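Local coordinates for lysozyme inhibitor LprI-like N-terminal domain-containing protein (Pseudomonas putida, PDB 3GI7) that is of unknown function but belongs to the LprI-like family of secreted proteins, and so may act as a lysozyme inhibitor, at residues A[25-30]-A[91-96]; A[79-82]-A[86-89]. All coordinates share one frame; numbering follows the deposited sequence. Where two conformers were deposited one is given.

Contact 1 (A[25-30]-A[91-96]); sequences FNKQVA and AWNSCI
Lys27 lies against Ile96 and reaches Asn93 with its ammonium group, and these three side chains carry the contact between helices 17-49 and 86-111. The tight part is aliphatic: Lys27 CG rests 3.7 Å from Ile96 CG2, and the two side chains run alongside each other. With CG anti to the backbone N (chi1 169°), the chain leaves straight and then bends at chi3 (72°), which carries CE and NZ across to Asn93. There Lys27 NZ donates to Asn93 OD1 at 2.7 Å, meeting the carbonyl at a C=O...N angle of 140° and from a position tilted out of its plane. The same OD1 lies in the plane of the Trp92 indole, at its edge. On the looser side a single water accepts from Asn93 ND2 at 3.2 Å and only weakly from Lys27 NZ. With an alanine here, lacking the ammonium and its chain, the Asn93 amide would probably be freer to turn and a gap would open beside Ile96 CG2. Ile96 also touches Arg70 and Cys74 of helix 55-77, and the neighbouring Cys95 is disulfide-bonded to Cys74. Such packing joins the first and third helices of an up-down-up three-helix bundle.

Contact 2 (A[79-82]-A[86-89]); sequences HAEQ and NAYQ
Glu81 sets its side chain against the first turn of helix 86-111, meeting Tyr88 at its base and Ala87 at its tip. Glu81 CB lies 3.8 Å from Tyr88 CA and equally near Tyr88 CB, at the edge of the phenol ring and close to its plane. CG turns the chain: the bend at chi2 (-69°) brings the carboxylate beside Ala87, whose CB is 4.0 Å from Glu81 CD. At the tip, Glu81 OE1 touches the same methyl, Ala87 CB, at 3.5 Å. This is van der Waals contact, although a negative charge beside the start of a helix may be mildly favourable. Gln82 takes part through its backbone, as its side chain sets off away from the helix. Gln82 O approaches Tyr88 CB to 3.1 Å, a close polar-to-aliphatic contact. Because Tyr88 CG is anti to its own N (chi1 177°), the ring extends past this peptide, with Tyr88 CD2 3.8 Å from Gln82 C. Ser85, between the two segments, links them through its OG, which hydrogen-bonds both Gln82 O and Tyr88 N. At the far end of the loop, His79 ND1 bonds Glu52 of a third subunit and its ring meets Phe49 of that subunit edge-to-face. The contact closes the short connection of an antiparallel helical hairpin, helices 55-77 and 86-111.

From the N terminus the chain runs along helix 17-49, whose residues 25-30 supply the first half of contact 1. It then reverses into helix 55-77 and emerges in the loop that holds 79-82. Contact 2 closes only after three further residues, where the loop meets 86-89. Contact 1 follows on the same helix at 91-96, closing a 60-residue loop within which contact 2 is nested. The centres lie about 14 Å apart, one contact in the interior and the other at the surface. Together they tie the start of helix 86-111 to helix 17-49 and to the loop leaving helix 55-77. The two contacts face different neighbouring subunits, Phe25 and Asn26 of contact 1 packing on the second.

Contact 1 (A[25-30]-A[91-96])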
loop_
_atom_site.group_PDB
_atom_site.type_symbol
_atom_site.label_atom_id
_atom_site.label_comp_id
_atom_site.label_asym_id
_atom_site.label_seq_id
_atom_site.Cartn_x
_atom_site.Cartn_y
_atom_site.Cartn_z
ATOM N N PHE A 25 2.386 -1.263 -22.318
ATOM C CA PHE A 25 3.527 -0.363 -22.191
ATOM C C PHE A 25 3.815 0.006 -20.722
ATOM O O PHE A 25 4.960 0.007 -20.276
ATOM C CB PHE A 25 3.280 0.907 -23.022
ATOM C CG PHE A 25 4.461 1.811 -23.074
ATOM C CD1 PHE A 25 4.629 2.793 -22.128
ATOM C CD2 PHE A 25 5.404 1.676 -24.080
ATOM C CE1 PHE A 25 5.742 3.619 -22.159
ATOM C CE2 PHE A 25 6.511 2.540 -24.141
ATOM C CZ PHE A 25 6.674 3.491 -23.169
ATOM N N ASN A 26 2.774 0.326 -19.962
ATOM C CA ASN A 26 2.974 0.717 -18.591
ATOM C C ASN A 26 3.408 -0.447 -17.679
ATOM O O ASN A 26 4.095 -0.228 -16.675
ATOM C CB ASN A 26 1.729 1.446 -18.087
ATOM C CG ASN A 26 1.505 2.787 -18.802
ATOM O OD1 ASN A 26 2.454 3.558 -19.091
ATOM N ND2 ASN A 26 0.240 3.100 -19.037
ATOM N N LYS A 27 3.050 -1.670 -18.031
ATOM C CA LYS A 27 3.613 -2.843 -17.363
ATOM C C LYS A 27 5.129 -2.880 -17.563
ATOM O O LYS A 27 5.876 -3.153 -16.621
ATOM C CB LYS A 27 3.010 -4.140 -17.893
ATOM C CG LYS A 27 3.813 -5.397 -17.381
ATOM C CD LYS A 27 3.333 -6.717 -17.819
ATOM C CE LYS A 27 3.600 -6.990 -19.258
ATOM N NZ LYS A 27 2.967 -8.306 -19.604
ATOM N N GLN A 28 5.604 -2.595 -18.783
ATOM C CA GLN A 28 7.049 -2.585 -19.005
ATOM C C GLN A 28 7.725 -1.473 -18.214
ATOM O O GLN A 28 8.794 -1.660 -17.645
ATOM C CB GLN A 28 7.391 -2.437 -20.477
ATOM C CG GLN A 28 6.984 -3.638 -21.317
ATOM C CD GLN A 28 7.192 -3.389 -22.781
ATOM O OE1 GLN A 28 6.229 -3.322 -23.543
ATOM N NE2 GLN A 28 8.452 -3.219 -23.190
ATOM N N VAL A 29 7.139 -0.293 -18.201
ATOM C CA VAL A 29 7.716 0.812 -17.443
ATOM C C VAL A 29 7.786 0.442 -15.934
ATOM O O VAL A 29 8.807 0.674 -15.250
ATOM C CB VAL A 29 6.869 2.083 -17.611
ATOM C CG1 VAL A 29 7.303 3.184 -16.608
ATOM C CG2 VAL A 29 6.900 2.583 -19.068
ATOM N N ALA A 30 6.701 -0.126 -15.415
ATOM C CA ALA A 30 6.617 -0.461 -13.986
ATOM C C ALA A 30 7.685 -1.513 -13.650
ATOM O O ALA A 30 8.333 -1.451 -12.601
ATOM C CB ALA A 30 5.216 -0.963 -13.654
ATOM N N ALA A 91 -6.298 -6.291 -17.934
ATOM C CA ALA A 91 -6.413 -6.548 -16.496
ATOM C C ALA A 91 -5.117 -7.135 -15.909
ATOM O O ALA A 91 -4.663 -6.696 -14.806
ATOM C CB ALA A 91 -7.600 -7.472 -16.193
ATOM N N TRP A 92 -4.551 -8.092 -16.630
ATOM C CA TRP A 92 -3.326 -8.759 -16.239
ATOM C C TRP A 92 -2.200 -7.752 -16.166
ATOM O O TRP A 92 -1.539 -7.617 -15.123
ATOM C CB TRP A 92 -2.949 -9.892 -17.195
ATOM C CG TRP A 92 -1.733 -10.578 -16.776
ATOM C CD1 TRP A 92 -0.452 -10.248 -17.121
ATOM C CD2 TRP A 92 -1.637 -11.741 -15.935
ATOM N NE1 TRP A 92 0.433 -11.112 -16.506
ATOM C CE2 TRP A 92 -0.267 -12.032 -15.779
ATOM C CE3 TRP A 92 -2.578 -12.538 -15.273
ATOM C CZ2 TRP A 92 0.186 -13.090 -15.004
ATOM C CZ3 TRP A 92 -2.128 -13.599 -14.508
ATOM C CH2 TRP A 92 -0.756 -13.862 -14.378
ATOM N N ASN A 93 -2.029 -7.003 -17.245
ATOM C CA ASN A 93 -0.983 -5.993 -17.327
ATOM C C ASN A 93 -1.123 -4.879 -16.285
ATOM O O ASN A 93 -0.098 -4.453 -15.711
ATOM C CB ASN A 93 -0.869 -5.443 -18.754
ATOM C CG ASN A 93 -0.259 -6.412 -19.694
ATOM O OD1 ASN A 93 0.454 -7.315 -19.273
ATOM N ND2 ASN A 93 -0.501 -6.232 -21.004
ATOM N N SER A 94 -2.346 -4.440 -15.997
ATOM C CA SER A 94 -2.603 -3.432 -14.945
ATOM C C SER A 94 -2.273 -3.985 -13.559
ATOM O O SER A 94 -1.707 -3.268 -12.731
ATOM C CB SER A 94 -4.060 -2.948 -14.953
ATOM O OG SER A 94 -4.354 -2.460 -16.250
ATOM N N CYS A 95 -2.603 -5.238 -13.331
ATOM C CA CYS A 95 -2.308 -5.899 -12.065
ATOM C C CYS A 95 -0.773 -5.987 -11.867
ATOM O O CYS A 95 -0.241 -5.634 -10.796
ATOM C CB CYS A 95 -2.973 -7.268 -12.048
ATOM S SG CYS A 95 -2.683 -8.195 -10.515
ATOM N N ILE A 96 -0.071 -6.406 -12.902
ATOM C CA ILE A 96 1.389 -6.551 -12.847
ATOM C C ILE A 96 1.977 -5.185 -12.561
ATOM O O ILE A 96 2.864 -5.052 -11.697
ATOM C CB ILE A 96 2.015 -7.148 -14.115
ATOM C CG1 ILE A 96 1.597 -8.619 -14.380
ATOM C CG2 ILE A 96 3.568 -7.101 -14.054
ATOM C CD1 ILE A 96 1.935 -9.627 -13.260
HETATM O O HOH W 1 1.699 -7.739 -22.725
#

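Contact 2 (A[79-82]-A[86-89])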
loop_
_atom_site.group_PDB
_atom_site.type_symbol
_atom_site.label_atom_id
_atom_site.label_comp_id
_atom_site.label_asym_id
_atom_site.label_seq_id
_atom_site.Cartn_x
_atom_site.Cartn_y
_atom_site.Cartn_z
ATOM N N HIS A 79 -9.498 -13.712 -12.731
ATOM C CA HIS A 79 -10.157 -15.001 -12.839
ATOM C C HIS A 79 -11.425 -14.976 -13.714
ATOM O O HIS A 79 -11.787 -16.014 -14.264
ATOM C CB HIS A 79 -10.511 -15.560 -11.450
ATOM C CG HIS A 79 -11.709 -14.905 -10.844
ATOM N ND1 HIS A 79 -12.981 -15.427 -10.974
ATOM C CD2 HIS A 79 -11.853 -13.722 -10.194
ATOM C CE1 HIS A 79 -13.847 -14.621 -10.385
ATOM N NE2 HIS A 79 -13.187 -13.591 -9.876
ATOM N N ALA A 80 -12.109 -13.832 -13.785
ATOM C CA ALA A 80 -13.415 -13.735 -14.476
ATOM C C ALA A 80 -13.185 -13.408 -15.943
ATOM O O ALA A 80 -14.125 -13.400 -16.742
ATOM C CB ALA A 80 -14.313 -12.647 -13.824
ATOM N N GLU A 81 -11.948 -13.129 -16.325
ATOM C CA GLU A 81 -11.667 -12.772 -17.706
ATOM C C GLU A 81 -11.177 -14.008 -18.436
ATOM O O GLU A 81 -10.769 -15.002 -17.822
ATOM C CB GLU A 81 -10.666 -11.618 -17.839
ATOM C CG GLU A 81 -10.974 -10.388 -17.036
ATOM C CD GLU A 81 -12.176 -9.654 -17.524
ATOM O OE1 GLU A 81 -12.722 -9.976 -18.613
ATOM O OE2 GLU A 81 -12.582 -8.724 -16.808
ATOM N N GLN A 82 -11.301 -13.964 -19.753
ATOM C CA GLN A 82 -10.920 -15.068 -20.608
ATOM C C GLN A 82 -9.453 -14.930 -20.976
ATOM O O GLN A 82 -9.091 -13.974 -21.639
ATOM C CB GLN A 82 -11.750 -15.006 -21.898
ATOM C CG GLN A 82 -11.368 -16.024 -22.935
ATOM C CD GLN A 82 -12.058 -15.756 -24.269
ATOM O OE1 GLN A 82 -11.627 -14.923 -25.057
ATOM N NE2 GLN A 82 -13.145 -16.460 -24.502
ATOM N N ASN A 86 -8.623 -9.279 -24.951
ATOM C CA ASN A 86 -8.214 -7.888 -24.742
ATOM C C ASN A 86 -8.379 -7.524 -23.258
ATOM O O ASN A 86 -7.434 -7.021 -22.653
ATOM C CB ASN A 86 -9.021 -6.932 -25.619
ATOM C CG ASN A 86 -8.615 -6.962 -27.079
ATOM O OD1 ASN A 86 -8.157 -7.978 -27.612
ATOM N ND2 ASN A 86 -8.736 -5.830 -27.721
ATOM N N ALA A 87 -9.562 -7.813 -22.684
ATOM C CA ALA A 87 -9.912 -7.466 -21.330
ATOM C C ALA A 87 -8.991 -8.161 -20.338
ATOM O O ALA A 87 -8.578 -7.557 -19.332
ATOM C CB ALA A 87 -11.393 -7.812 -21.017
ATOM N N TYR A 88 -8.661 -9.416 -20.626
ATOM C CA TYR A 88 -7.762 -10.177 -19.792
ATOM C C TYR A 88 -6.357 -9.606 -19.831
ATOM O O TYR A 88 -5.708 -9.436 -18.780
ATOM C CB TYR A 88 -7.720 -11.608 -20.220
ATOM C CG TYR A 88 -6.748 -12.477 -19.449
ATOM C CD1 TYR A 88 -5.404 -12.541 -19.812
ATOM C CD2 TYR A 88 -7.185 -13.272 -18.388
ATOM C CE1 TYR A 88 -4.518 -13.369 -19.149
ATOM C CE2 TYR A 88 -6.294 -14.107 -17.688
ATOM C CZ TYR A 88 -4.969 -14.130 -18.084
ATOM O OH TYR A 88 -4.107 -14.956 -17.481
ATOM N N GLN A 89 -5.872 -9.316 -21.023
ATOM C CA GLN A 89 -4.519 -8.749 -21.127
ATOM C C GLN A 89 -4.388 -7.387 -20.426
ATOM O O GLN A 89 -3.388 -7.133 -19.737
ATOM C CB GLN A 89 -4.111 -8.585 -22.571
ATOM C CG GLN A 89 -3.961 -9.828 -23.353
ATOM C CD GLN A 89 -3.092 -10.799 -22.690
ATOM O OE1 GLN A 89 -3.516 -11.925 -22.351
ATOM N NE2 GLN A 89 -1.848 -10.423 -22.530
#